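Local coordinates for beta-ketoacyl-[acyl-carrier-protein] synthase FabY (Pseudomonas aeruginosa, PDB 4CW4), which condenses acetyl-CoA with malonyl-acyl carrier protein to form acetoacetyl-ACP, the primer of fatty acid synthesis, and is a homodimer, at residues 88-92 with 472-476; 94-99 with 317-322; 190-195 with 312-316; 351-355 with 438-442; 361-367 with 475-481. All coordinates share one frame; numbering follows the deposited sequence.

Overall arrangement
Interactions 1, 3, 4 and 5 are buried, whereas interaction 2 is only partly so, with its centre, like that of interaction 4, about 17 Å from the chain's centre. Interactions 1 and 5 share Val475 and Gly476, so the end of helix 472-475 serves both contacts. Interactions 3 and 5 reach neighbouring strands, 307-314 and 366-374, and the second segment of interaction 2, 317-322, follows strand 307-314. The chemistry shifts with place: backbone hydrogen bonds and an aromatic pair in 5, serine hydroxyls in 3 and 4, one amide-carbonyl bond among hydrocarbon in 1, and apolar contacts with a bridging water in 2. Interactions 4 and 5 each contribute one putative active-site histidine.

Interaction 1: residues 88-92 with 472-476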
# COMPACT_ATOMS: atom_id res chain seq x y z
N SER A 88 -21.86 -4.07 -24.63
CA SER A 88 -21.08 -4.97 -23.78
C SER A 88 -19.68 -4.43 -23.44
O SER A 88 -18.78 -5.18 -23.04
CB SER A 88 -20.95 -6.33 -24.44
OG SER A 88 -22.21 -6.98 -24.49
N THR A 89 -19.54 -3.12 -23.58
CA THR A 89 -18.36 -2.40 -23.16
C THR A 89 -18.80 -1.18 -22.34
O THR A 89 -19.98 -0.84 -22.31
CB THR A 89 -17.52 -1.93 -24.37
OG1 THR A 89 -18.36 -1.29 -25.32
CG2 THR A 89 -16.80 -3.11 -25.01
N LEU A 90 -17.83 -0.53 -21.69
CA LEU A 90 -18.02 0.68 -20.91
C LEU A 90 -18.86 0.43 -19.66
O LEU A 90 -19.16 -0.73 -19.32
CB LEU A 90 -18.59 1.82 -21.77
CG LEU A 90 -17.77 2.19 -23.02
CD1 LEU A 90 -18.33 3.45 -23.63
CD2 LEU A 90 -16.28 2.35 -22.72
N VAL A 91 -19.17 1.49 -18.93
CA VAL A 91 -20.05 1.39 -17.76
C VAL A 91 -21.41 0.82 -18.19
O VAL A 91 -21.99 1.24 -19.19
CB VAL A 91 -20.26 2.78 -17.11
CG1 VAL A 91 -21.35 2.73 -16.03
CG2 VAL A 91 -18.96 3.28 -16.55
N ARG A 92 -21.91 -0.15 -17.42
CA ARG A 92 -23.20 -0.80 -17.73
C ARG A 92 -23.67 -1.60 -16.52
O ARG A 92 -22.94 -1.70 -15.53
CB ARG A 92 -23.06 -1.70 -18.96
CG ARG A 92 -21.98 -2.78 -18.85
CD ARG A 92 -21.58 -3.28 -20.25
NE ARG A 92 -20.78 -4.51 -20.18
CZ ARG A 92 -19.48 -4.56 -19.96
NH1 ARG A 92 -18.75 -3.45 -19.84
NH2 ARG A 92 -18.88 -5.74 -19.89
N LYS A 472 -13.87 8.93 -16.54
CA LYS A 472 -14.77 8.09 -15.73
C LYS A 472 -16.18 8.04 -16.29
O LYS A 472 -16.96 7.14 -15.95
CB LYS A 472 -14.80 8.55 -14.26
CG LYS A 472 -13.46 8.37 -13.53
CD LYS A 472 -13.52 8.91 -12.10
CE LYS A 472 -12.18 8.79 -11.37
NZ LYS A 472 -11.10 9.56 -12.06
N ALA A 473 -16.53 8.98 -17.16
CA ALA A 473 -17.82 8.89 -17.84
C ALA A 473 -17.93 7.60 -18.65
O ALA A 473 -19.02 7.00 -18.77
CB ALA A 473 -18.00 10.09 -18.77
N TYR A 474 -16.80 7.21 -19.23
CA TYR A 474 -16.72 6.01 -20.07
C TYR A 474 -16.47 4.72 -19.29
O TYR A 474 -17.12 3.71 -19.55
CB TYR A 474 -15.62 6.16 -21.12
CG TYR A 474 -15.83 7.28 -22.09
CD1 TYR A 474 -16.69 7.12 -23.18
CD2 TYR A 474 -15.20 8.52 -21.94
CE1 TYR A 474 -16.90 8.13 -24.09
CE2 TYR A 474 -15.42 9.55 -22.85
CZ TYR A 474 -16.27 9.34 -23.93
OH TYR A 474 -16.49 10.33 -24.85
N VAL A 475 -15.48 4.74 -18.39
CA VAL A 475 -14.99 3.50 -17.79
C VAL A 475 -15.17 3.43 -16.28
O VAL A 475 -14.71 2.49 -15.66
CB VAL A 475 -13.50 3.27 -18.14
CG1 VAL A 475 -13.33 3.18 -19.66
CG2 VAL A 475 -12.59 4.37 -17.54
N GLY A 476 -15.87 4.39 -15.71
CA GLY A 476 -16.06 4.41 -14.27
C GLY A 476 -14.76 4.67 -13.55
O GLY A 476 -13.77 5.12 -14.14
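Val91 and Leu90 meet the short helix 472-475 chiefly around one carbonyl, that of Tyr474. The amide of Val91 donates to Tyr474 O across 3.1 Å with an N-H...O angle of 151°, approaching with a 23° tilt from the carbonyl plane. Close packing gathers about this bond. Leu90 CB comes to 3.3 Å from Tyr474 O, with Leu90 CD2 3.6 Å from the same oxygen, and Val91 CG2 reaches 3.4 Å from Gly476 N. With chi1 at 171°, Val91 turns CG1 away from its own amide and keeps CG2 beside it, directed at the same piece of chain that the amide grips. Gly476, the first residue beyond the helix, has no side chain on the face where Val91 CG2 rests.

The looser part is the apolar contact of the Leu90 methyls. Leu90 and Tyr474 run side by side in the same direction, with Leu90 CD1 at the edge of the tyrosine ring, 4.0 Å from Tyr474 CD1. Leu90 CD2 is farther still from Val475 CG1, at 4.3 Å. Leu90 is also the one touching residue that keeps some exposure. Helix 28-33 adds cover here, with Arg32 against Leu90 and Met33 against Tyr474. Within the same segment, Arg92 NH1 donates to Leu90 O at 2.8 Å, within the guanidinium plane. Lys472 turns away, and its NZ bonds to His439 O near the active site.

A single directional bond in a hydrocarbon setting thus fixes the join: the peptide between Leu90 and Val91 is held through its N-H by the helix and through its oxygen by Arg92.

Interaction 2: residues 94-99 with 317-322; sequences IEPQYL and ILPECI
Tyr98, Leu99 and Ile94 lie against Ile317, Pro319 and Ile322, where the loop after strand 91-93 covers the start of helix 319-327 in the thiolase-type fold of the ketosynthase. Apolar contacts do most of the work. Ile317 lies across the Tyr98 side chain at an oblique angle: its CD1 stands over one face of the ring, and its CB is 4.0 Å from Tyr98 CD1. Leu99 has chi1 53°, which places CG between the backbone N and the carbonyl carbon; CD2 then fits against the first turn of the helix, 3.8 Å from Pro319 CD, the two side chains passing in opposite directions. Leu99 CD2 also touches Ile322 CD1, at 4.0 Å. On the buried side, Ile94 and Ile322 reach toward each other end to end, their CD1 atoms 3.8 Å apart.

Polar contacts are fewer. No direct hydrogen bond joins the two segments. Tyr98 OH passes beyond the contact to Glu365 OE2. Leu318 occupies the N-cap position, and its carbonyl takes the Ile322 amide in the first helical turn. At Glu320 the same helix packs on Met242 of the second subunit, which sets this contact close to the dimer interface.

The polar link is a water that donates both protons, to Tyr98 O at 2.7 Å and to Ile317 O at 2.9 Å.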
# COMPACT_ATOMS: atom_id res chain seq x y z
N ILE A 94 -24.24 -4.51 -13.98
CA ILE A 94 -23.33 -5.56 -13.55
C ILE A 94 -23.79 -6.92 -14.06
O ILE A 94 -24.94 -7.31 -13.84
CB ILE A 94 -23.22 -5.60 -12.02
CG1 ILE A 94 -22.60 -4.30 -11.50
CG2 ILE A 94 -22.37 -6.81 -11.58
CD1 ILE A 94 -22.68 -4.14 -10.00
N GLU A 95 -22.88 -7.63 -14.71
CA GLU A 95 -23.20 -8.88 -15.41
C GLU A 95 -22.90 -10.10 -14.55
O GLU A 95 -22.15 -10.03 -13.57
CB GLU A 95 -22.46 -8.91 -16.75
CG GLU A 95 -22.98 -7.80 -17.67
CD GLU A 95 -22.25 -7.68 -18.99
OE1 GLU A 95 -21.40 -8.55 -19.30
OE2 GLU A 95 -22.57 -6.72 -19.73
N PRO A 96 -23.52 -11.25 -14.90
CA PRO A 96 -23.48 -12.40 -14.00
C PRO A 96 -22.10 -12.99 -13.71
O PRO A 96 -21.94 -13.68 -12.71
CB PRO A 96 -24.32 -13.46 -14.72
CG PRO A 96 -25.04 -12.77 -15.80
CD PRO A 96 -24.39 -11.46 -16.07
N GLN A 97 -21.14 -12.74 -14.58
CA GLN A 97 -19.80 -13.24 -14.38
C GLN A 97 -19.12 -12.61 -13.15
O GLN A 97 -18.10 -13.10 -12.69
CB GLN A 97 -18.94 -13.08 -15.64
CG GLN A 97 -18.70 -11.64 -16.13
CD GLN A 97 -19.73 -11.15 -17.11
OE1 GLN A 97 -20.86 -11.65 -17.15
NE2 GLN A 97 -19.36 -10.16 -17.92
N TYR A 98 -19.70 -11.51 -12.64
CA TYR A 98 -19.27 -10.90 -11.37
C TYR A 98 -20.15 -11.30 -10.21
O TYR A 98 -19.69 -11.85 -9.21
CB TYR A 98 -19.26 -9.36 -11.49
CG TYR A 98 -18.38 -8.90 -12.60
CD1 TYR A 98 -17.02 -8.75 -12.41
CD2 TYR A 98 -18.89 -8.67 -13.86
CE1 TYR A 98 -16.19 -8.37 -13.45
CE2 TYR A 98 -18.08 -8.28 -14.89
CZ TYR A 98 -16.74 -8.14 -14.69
OH TYR A 98 -15.98 -7.77 -15.77
N LEU A 99 -21.43 -10.98 -10.33
CA LEU A 99 -22.42 -11.19 -9.27
C LEU A 99 -23.79 -10.83 -9.81
O LEU A 99 -23.91 -10.21 -10.87
CB LEU A 99 -22.11 -10.31 -8.05
CG LEU A 99 -21.95 -8.82 -8.34
CD1 LEU A 99 -23.24 -8.07 -8.03
CD2 LEU A 99 -20.77 -8.21 -7.59
N ILE A 317 -15.01 -5.29 -8.24
CA ILE A 317 -16.42 -5.53 -8.49
C ILE A 317 -16.84 -6.79 -7.71
O ILE A 317 -16.90 -7.89 -8.25
CB ILE A 317 -16.76 -5.63 -9.98
CG1 ILE A 317 -16.21 -4.41 -10.74
CG2 ILE A 317 -18.26 -5.73 -10.14
CD1 ILE A 317 -16.32 -4.53 -12.25
N LEU A 318 -17.11 -6.57 -6.42
CA LEU A 318 -17.39 -7.62 -5.44
C LEU A 318 -18.47 -7.06 -4.54
O LEU A 318 -18.49 -5.86 -4.30
CB LEU A 318 -16.14 -7.93 -4.61
CG LEU A 318 -14.92 -8.46 -5.36
CD1 LEU A 318 -13.66 -8.42 -4.50
CD2 LEU A 318 -15.19 -9.86 -5.87
N PRO A 319 -19.38 -7.92 -4.04
CA PRO A 319 -20.49 -7.39 -3.23
C PRO A 319 -20.02 -6.56 -2.03
O PRO A 319 -20.64 -5.56 -1.70
CB PRO A 319 -21.22 -8.64 -2.75
CG PRO A 319 -20.88 -9.70 -3.76
CD PRO A 319 -19.50 -9.38 -4.25
N GLU A 320 -18.95 -6.97 -1.37
CA GLU A 320 -18.50 -6.30 -0.16
C GLU A 320 -17.98 -4.89 -0.47
O GLU A 320 -18.25 -3.94 0.29
CB GLU A 320 -17.41 -7.12 0.53
CG GLU A 320 -17.85 -8.50 1.05
CD GLU A 320 -17.89 -9.58 -0.03
OE1 GLU A 320 -17.53 -9.31 -1.22
OE2 GLU A 320 -18.27 -10.71 0.33
N CYS A 321 -17.25 -4.75 -1.58
CA CYS A 321 -16.74 -3.43 -1.97
C CYS A 321 -17.89 -2.51 -2.33
O CYS A 321 -17.89 -1.35 -1.95
CB CYS A 321 -15.80 -3.56 -3.15
SG CYS A 321 -14.36 -4.50 -2.80
N ILE A 322 -18.86 -3.04 -3.06
CA ILE A 322 -20.00 -2.25 -3.46
C ILE A 322 -20.77 -1.79 -2.22
O ILE A 322 -21.11 -0.61 -2.09
CB ILE A 322 -20.92 -3.01 -4.45
CG1 ILE A 322 -20.18 -3.27 -5.77
CG2 ILE A 322 -22.20 -2.23 -4.70
CD1 ILE A 322 -20.88 -4.28 -6.67
O HOH W 1 -17.92 -10.53 -7.69

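Interaction 3: residues 190-195 with 312-316; sequences RGLQMS and NSEAP
Ser313 and Ala315 face Gly191 where helix 190-204 packs on strand 307-314, a helix-on-sheet layer of the thiolase-type fold. The segment axes pass 7.2 Å apart, with their directions 143° from each other. Gly191 lets the backbones come close, its CA lying 5.0 Å from that of Ala315.

In Ser313, chi1 of -175° sets OG across CB from the amide nitrogen and beside the carbonyl carbon, and in that position the hydroxyl donates to Gly191 O across 2.7 Å. The approach is in the carbonyl plane, on a lone pair. Gly191 O also accepts the helical bond from Ser195 N, so two donors grip this one oxygen.

Two longer side chains reach Ala315 CB from the helix side, next to each other. Arg190 runs extended from CG to NE and lays its aliphatic part alongside, CG 3.8 Å from Ala315 CB, while its NE forms a salt bridge with Glu365. Met194 SD stands 4.0 Å from Ala315 CB; the bend at chi3 (56°) then carries CE toward Glu314 O.

Glu314, between the two inward-facing residues, points its side chain to the other side of the strand. Its carboxylate takes the amides of Ile229, Met230 and Ala480, and the side chain lies about 7 Å, nearest atoms, from that of Cys286. Farther along the helix, Ser195 OG bonds to Tyr369 OH and Pro264 O, while its CB is 3.9 Å from Ser313 CB.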
# COMPACT_ATOMS: atom_id res chain seq x y z
N ARG A 190 -8.33 -12.11 -9.23
CA ARG A 190 -8.60 -11.44 -10.51
C ARG A 190 -7.66 -10.25 -10.73
O ARG A 190 -7.18 -10.05 -11.84
CB ARG A 190 -10.05 -10.99 -10.57
CG ARG A 190 -10.44 -10.32 -11.89
CD ARG A 190 -11.94 -10.15 -11.97
NE ARG A 190 -12.35 -9.45 -13.18
CZ ARG A 190 -12.52 -10.03 -14.36
NH1 ARG A 190 -12.30 -11.33 -14.52
NH2 ARG A 190 -12.92 -9.31 -15.40
N GLY A 191 -7.35 -9.50 -9.67
CA GLY A 191 -6.45 -8.36 -9.82
C GLY A 191 -5.05 -8.76 -10.25
O GLY A 191 -4.37 -8.01 -10.92
N LEU A 192 -4.62 -9.96 -9.85
CA LEU A 192 -3.31 -10.44 -10.25
C LEU A 192 -3.33 -10.93 -11.68
O LEU A 192 -2.38 -10.69 -12.41
CB LEU A 192 -2.78 -11.50 -9.29
CG LEU A 192 -2.64 -11.04 -7.83
CD1 LEU A 192 -1.77 -12.02 -7.05
CD2 LEU A 192 -2.11 -9.60 -7.69
N GLN A 193 -4.40 -11.61 -12.08
CA GLN A 193 -4.58 -12.00 -13.48
C GLN A 193 -4.52 -10.76 -14.37
O GLN A 193 -3.85 -10.76 -15.39
CB GLN A 193 -5.92 -12.70 -13.66
CG GLN A 193 -6.10 -13.96 -12.83
CD GLN A 193 -7.49 -14.51 -12.90
OE1 GLN A 193 -8.33 -14.02 -13.65
NE2 GLN A 193 -7.73 -15.54 -12.15
N MET A 194 -5.22 -9.71 -13.97
CA MET A 194 -5.28 -8.49 -14.77
C MET A 194 -3.92 -7.82 -14.84
O MET A 194 -3.55 -7.30 -15.88
CB MET A 194 -6.34 -7.54 -14.21
CG MET A 194 -7.76 -8.03 -14.51
SD MET A 194 -9.10 -7.05 -13.81
CE MET A 194 -8.75 -5.42 -14.47
N SER A 195 -3.16 -7.87 -13.75
CA SER A 195 -1.84 -7.26 -13.74
C SER A 195 -0.91 -7.98 -14.70
O SER A 195 -0.18 -7.35 -15.46
CB SER A 195 -1.23 -7.25 -12.33
OG SER A 195 -0.01 -6.54 -12.32
N ASN A 312 -1.03 0.05 -12.13
CA ASN A 312 -1.86 -0.43 -11.03
C ASN A 312 -2.80 -1.50 -11.57
O ASN A 312 -3.01 -1.62 -12.79
CB ASN A 312 -2.67 0.71 -10.42
CG ASN A 312 -1.89 1.55 -9.43
OD1 ASN A 312 -1.56 2.71 -9.69
ND2 ASN A 312 -1.58 0.97 -8.29
N SER A 313 -3.40 -2.26 -10.66
CA SER A 313 -4.40 -3.23 -11.00
C SER A 313 -5.42 -3.30 -9.88
O SER A 313 -5.06 -3.54 -8.73
CB SER A 313 -3.79 -4.60 -11.18
OG SER A 313 -4.81 -5.48 -11.62
N GLU A 314 -6.68 -3.07 -10.22
CA GLU A 314 -7.76 -3.11 -9.26
C GLU A 314 -8.95 -3.85 -9.87
O GLU A 314 -9.39 -3.54 -10.98
CB GLU A 314 -8.19 -1.70 -8.83
CG GLU A 314 -8.97 -1.68 -7.53
CD GLU A 314 -8.12 -1.38 -6.32
OE1 GLU A 314 -7.38 -0.37 -6.32
OE2 GLU A 314 -8.23 -2.11 -5.33
N ALA A 315 -9.46 -4.82 -9.13
CA ALA A 315 -10.61 -5.61 -9.52
C ALA A 315 -11.58 -5.65 -8.33
O ALA A 315 -11.64 -6.62 -7.59
CB ALA A 315 -10.18 -7.03 -9.93
N PRO A 316 -12.32 -4.55 -8.13
CA PRO A 316 -13.13 -4.38 -6.93
C PRO A 316 -14.62 -4.66 -7.13
O PRO A 316 -15.39 -4.30 -6.25
CB PRO A 316 -12.94 -2.91 -6.65
CG PRO A 316 -12.97 -2.31 -8.05
CD PRO A 316 -12.30 -3.33 -8.95

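Interaction 4: residues 351-355 with 438-442; sequences ASRPF and AHGSS
Ser442 and Arg353 form the centre of this contact: the amide of Arg353 donates to Ser442 OG over 2.7 Å, with an N-H...O angle of 159°. A chi1 of -163° swings the Ser442 hydroxyl away from its own amide and across to that of Arg353. Beside it, Pro354 CG rests 3.3 Å from Gly440 O. Phe355 then brings the edge of its ring to Ala438, CE2 lying 3.7 Å from Ala438 CB.

Waters extend this shell. One lies 2.8 Å from Ser442 OG, to which it bonds, and can also donate to Ala351 O at 3.0 Å. Another donates both to Ser352 OG and to Ser441 O, each at 2.9 Å, linking the two loops. Farther out, Ser352 OG is also bonded to Lys472 O, and Glu450 uses its two carboxylate oxygens to take the amides of His439 and Gly440. Glu450 thereby fixes the backbone at His439, a predicted active-site residue.

The contact joins the loop between helix 334-341 and strand 366-374 to the loop that leads from strand 434-437 into helix 444-461, with helix 472-475 packed alongside through Ala473 on Pro354.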
# COMPACT_ATOMS: atom_id res chain seq x y z
N ALA A 351 -24.61 5.84 -15.91
CA ALA A 351 -24.50 5.95 -14.45
C ALA A 351 -23.46 6.98 -14.03
O ALA A 351 -23.59 7.60 -12.97
CB ALA A 351 -24.18 4.61 -13.82
N SER A 352 -22.44 7.15 -14.86
CA SER A 352 -21.33 8.05 -14.57
C SER A 352 -21.42 9.31 -15.43
O SER A 352 -21.23 9.28 -16.65
CB SER A 352 -20.01 7.33 -14.79
OG SER A 352 -18.94 8.11 -14.30
N ARG A 353 -21.73 10.42 -14.75
CA ARG A 353 -22.09 11.70 -15.35
C ARG A 353 -21.23 12.85 -14.78
O ARG A 353 -21.75 13.72 -14.08
CB ARG A 353 -23.57 11.98 -15.06
CG ARG A 353 -24.53 11.08 -15.83
CD ARG A 353 -25.89 11.00 -15.12
NE ARG A 353 -26.92 10.24 -15.83
CZ ARG A 353 -27.87 10.77 -16.60
NH1 ARG A 353 -27.92 12.08 -16.82
NH2 ARG A 353 -28.78 9.97 -17.15
N PRO A 354 -19.91 12.78 -14.97
CA PRO A 354 -19.04 13.85 -14.45
C PRO A 354 -19.53 15.24 -14.87
O PRO A 354 -19.84 15.45 -16.03
CB PRO A 354 -17.68 13.54 -15.10
CG PRO A 354 -17.74 12.09 -15.46
CD PRO A 354 -19.19 11.84 -15.83
N PHE A 355 -19.61 16.16 -13.92
CA PHE A 355 -19.98 17.56 -14.14
C PHE A 355 -21.43 17.79 -14.57
O PHE A 355 -21.81 18.93 -14.78
CB PHE A 355 -18.98 18.25 -15.07
CG PHE A 355 -17.59 18.25 -14.51
CD1 PHE A 355 -17.26 19.03 -13.41
CD2 PHE A 355 -16.63 17.42 -15.04
CE1 PHE A 355 -16.01 18.97 -12.86
CE2 PHE A 355 -15.36 17.36 -14.50
CZ PHE A 355 -15.04 18.15 -13.41
N ALA A 438 -9.86 15.73 -15.90
CA ALA A 438 -10.45 15.98 -14.61
C ALA A 438 -10.65 14.69 -13.87
O ALA A 438 -10.90 13.65 -14.46
CB ALA A 438 -11.78 16.67 -14.76
N HIS A 439 -10.57 14.79 -12.56
CA HIS A 439 -10.88 13.68 -11.69
C HIS A 439 -12.29 13.20 -12.03
O HIS A 439 -12.51 12.02 -12.25
CB HIS A 439 -10.78 14.10 -10.23
CG HIS A 439 -11.11 13.00 -9.28
ND1 HIS A 439 -10.37 11.83 -9.22
CD2 HIS A 439 -12.09 12.88 -8.36
CE1 HIS A 439 -10.88 11.05 -8.29
NE2 HIS A 439 -11.94 11.65 -7.76
N GLY A 440 -13.24 14.13 -12.08
CA GLY A 440 -14.55 13.90 -12.67
C GLY A 440 -15.19 12.60 -12.23
O GLY A 440 -15.49 11.75 -13.06
N SER A 441 -15.43 12.47 -10.93
CA SER A 441 -15.86 11.20 -10.36
C SER A 441 -17.36 10.98 -10.41
O SER A 441 -17.82 9.90 -10.07
CB SER A 441 -15.38 11.11 -8.91
OG SER A 441 -15.74 12.28 -8.22
N SER A 442 -18.12 12.00 -10.84
CA SER A 442 -19.58 11.94 -10.94
C SER A 442 -20.28 12.06 -9.58
O SER A 442 -21.24 11.34 -9.32
CB SER A 442 -20.08 10.68 -11.67
OG SER A 442 -21.43 10.83 -12.10
O HOH W 2 -23.58 9.69 -10.81
O HOH W 3 -17.78 7.49 -11.70

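Interaction 5: residues 361-367 with 475-481; sequences FTLAESS and VGHSLAT
Val475 O opens the contact by lying 3.0 Å from Ala364 CB, a close approach; a water nearby also lies between Val475 O and Glu365 O. Gly476, at positive phi, turns the chain in against Thr362 O and Ala364 CB.

His477 makes the main connection. Its N donates to Thr362 O over 2.8 Å, almost straight along the carbonyl (C=O...N 175°). Its own oxygen accepts from Ala364 N at 3.0 Å, with that donor 57° above the carbonyl plane. Together these bonds make a single beta bridge centred on Leu363 and His477. The His477 ring turns its edge to a face of Phe361; the centroids are 4.8 Å apart and the planes at 55°. Its ND1 accepts the Leu479 amide at 3.1 Å, which restricts rotation of the ring.

At Ser478 the packing is tight, with CB 3.4 Å from Ser366 CB, and Asp485 receives both serine hydroxyls. Ser478 CA makes a C-H...O contact with Ala364 O, an oxygen that has no conventional partner. Leu479 adds an apolar touch, its CD2 4.1 Å from Phe361 CE1. Thr481, in the short 3-10 segment just before helix 482-496, donates OG1 to Ser366 O at 3.0 Å from above the carbonyl plane.

His477 is a predicted catalytic residue that touches Cys286, the inferred nucleophile, and lies near His439. The arrangement is consistent with the Cys-His-His active site of KAS I/II ketosynthases, here with one histidine held by backbone bonds and an aromatic neighbour.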
# COMPACT_ATOMS: atom_id res chain seq x y z
N PHE A 361 -20.18 7.97 -7.64
CA PHE A 361 -19.31 7.35 -8.61
C PHE A 361 -19.73 5.92 -8.92
O PHE A 361 -20.58 5.32 -8.24
CB PHE A 361 -17.81 7.51 -8.23
CG PHE A 361 -17.27 6.58 -7.16
CD1 PHE A 361 -16.78 5.33 -7.49
CD2 PHE A 361 -17.10 7.03 -5.87
CE1 PHE A 361 -16.20 4.51 -6.55
CE2 PHE A 361 -16.52 6.20 -4.91
CZ PHE A 361 -16.07 4.94 -5.26
N THR A 362 -19.16 5.38 -9.99
CA THR A 362 -19.36 4.02 -10.42
C THR A 362 -18.06 3.24 -10.29
O THR A 362 -17.03 3.64 -10.83
CB THR A 362 -19.81 4.00 -11.89
OG1 THR A 362 -21.13 4.56 -11.98
CG2 THR A 362 -19.82 2.59 -12.47
N LEU A 363 -18.12 2.13 -9.57
CA LEU A 363 -16.98 1.28 -9.35
C LEU A 363 -16.58 0.56 -10.64
O LEU A 363 -17.45 0.12 -11.39
CB LEU A 363 -17.35 0.28 -8.26
CG LEU A 363 -16.25 -0.58 -7.67
CD1 LEU A 363 -15.25 0.28 -6.94
CD2 LEU A 363 -16.88 -1.58 -6.73
N ALA A 364 -15.28 0.42 -10.88
CA ALA A 364 -14.78 -0.20 -12.09
C ALA A 364 -13.51 -1.00 -11.82
O ALA A 364 -12.81 -0.78 -10.83
CB ALA A 364 -14.49 0.84 -13.13
N GLU A 365 -13.21 -1.91 -12.74
CA GLU A 365 -11.95 -2.65 -12.73
C GLU A 365 -11.06 -2.21 -13.89
O GLU A 365 -11.52 -1.97 -15.00
CB GLU A 365 -12.22 -4.15 -12.85
CG GLU A 365 -12.93 -4.58 -14.12
CD GLU A 365 -13.32 -6.06 -14.16
OE1 GLU A 365 -13.11 -6.80 -13.16
OE2 GLU A 365 -13.85 -6.48 -15.20
N SER A 366 -9.76 -2.14 -13.63
CA SER A 366 -8.79 -1.75 -14.64
C SER A 366 -7.41 -2.14 -14.21
O SER A 366 -7.08 -2.06 -13.03
CB SER A 366 -8.80 -0.25 -14.84
OG SER A 366 -7.92 0.13 -15.91
N SER A 367 -6.60 -2.56 -15.17
CA SER A 367 -5.16 -2.67 -14.94
C SER A 367 -4.48 -2.00 -16.11
O SER A 367 -4.78 -2.29 -17.26
CB SER A 367 -4.67 -4.11 -14.79
OG SER A 367 -3.27 -4.11 -14.51
N VAL A 475 -15.48 4.74 -18.39
CA VAL A 475 -14.99 3.50 -17.79
C VAL A 475 -15.17 3.43 -16.28
O VAL A 475 -14.71 2.49 -15.66
CB VAL A 475 -13.50 3.27 -18.14
CG1 VAL A 475 -13.33 3.18 -19.66
CG2 VAL A 475 -12.59 4.37 -17.54
N GLY A 476 -15.87 4.39 -15.71
CA GLY A 476 -16.06 4.41 -14.27
C GLY A 476 -14.76 4.67 -13.55
O GLY A 476 -13.77 5.12 -14.14
N HIS A 477 -14.79 4.41 -12.25
CA HIS A 477 -13.72 4.74 -11.32
C HIS A 477 -13.02 3.47 -10.86
O HIS A 477 -13.55 2.72 -10.05
CB HIS A 477 -14.35 5.45 -10.13
CG HIS A 477 -13.37 6.11 -9.23
ND1 HIS A 477 -12.04 5.76 -9.21
CD2 HIS A 477 -13.51 7.10 -8.32
CE1 HIS A 477 -11.40 6.53 -8.34
NE2 HIS A 477 -12.27 7.35 -7.79
N SER A 478 -11.83 3.23 -11.39
CA SER A 478 -11.07 2.00 -11.10
C SER A 478 -10.13 2.13 -9.91
O SER A 478 -9.21 1.33 -9.73
CB SER A 478 -10.30 1.55 -12.33
OG SER A 478 -9.39 2.57 -12.72
N LEU A 479 -10.39 3.12 -9.06
CA LEU A 479 -9.76 3.19 -7.74
C LEU A 479 -8.26 3.43 -7.91
O LEU A 479 -7.89 4.48 -8.42
CB LEU A 479 -10.10 1.96 -6.89
CG LEU A 479 -11.59 1.66 -6.67
CD1 LEU A 479 -11.78 0.55 -5.66
CD2 LEU A 479 -12.39 2.91 -6.26
N ALA A 480 -7.39 2.49 -7.51
CA ALA A 480 -5.95 2.72 -7.70
C ALA A 480 -5.61 3.10 -9.13
O ALA A 480 -4.76 3.95 -9.37
CB ALA A 480 -5.10 1.50 -7.30
N THR A 481 -6.28 2.47 -10.08
CA THR A 481 -5.90 2.59 -11.48
C THR A 481 -6.52 3.81 -12.14
O THR A 481 -6.26 4.08 -13.31
CB THR A 481 -6.31 1.30 -12.21
OG1 THR A 481 -5.90 0.19 -11.41
CG2 THR A 481 -5.68 1.18 -13.59
O HOH W 4 -13.12 -0.18 -16.46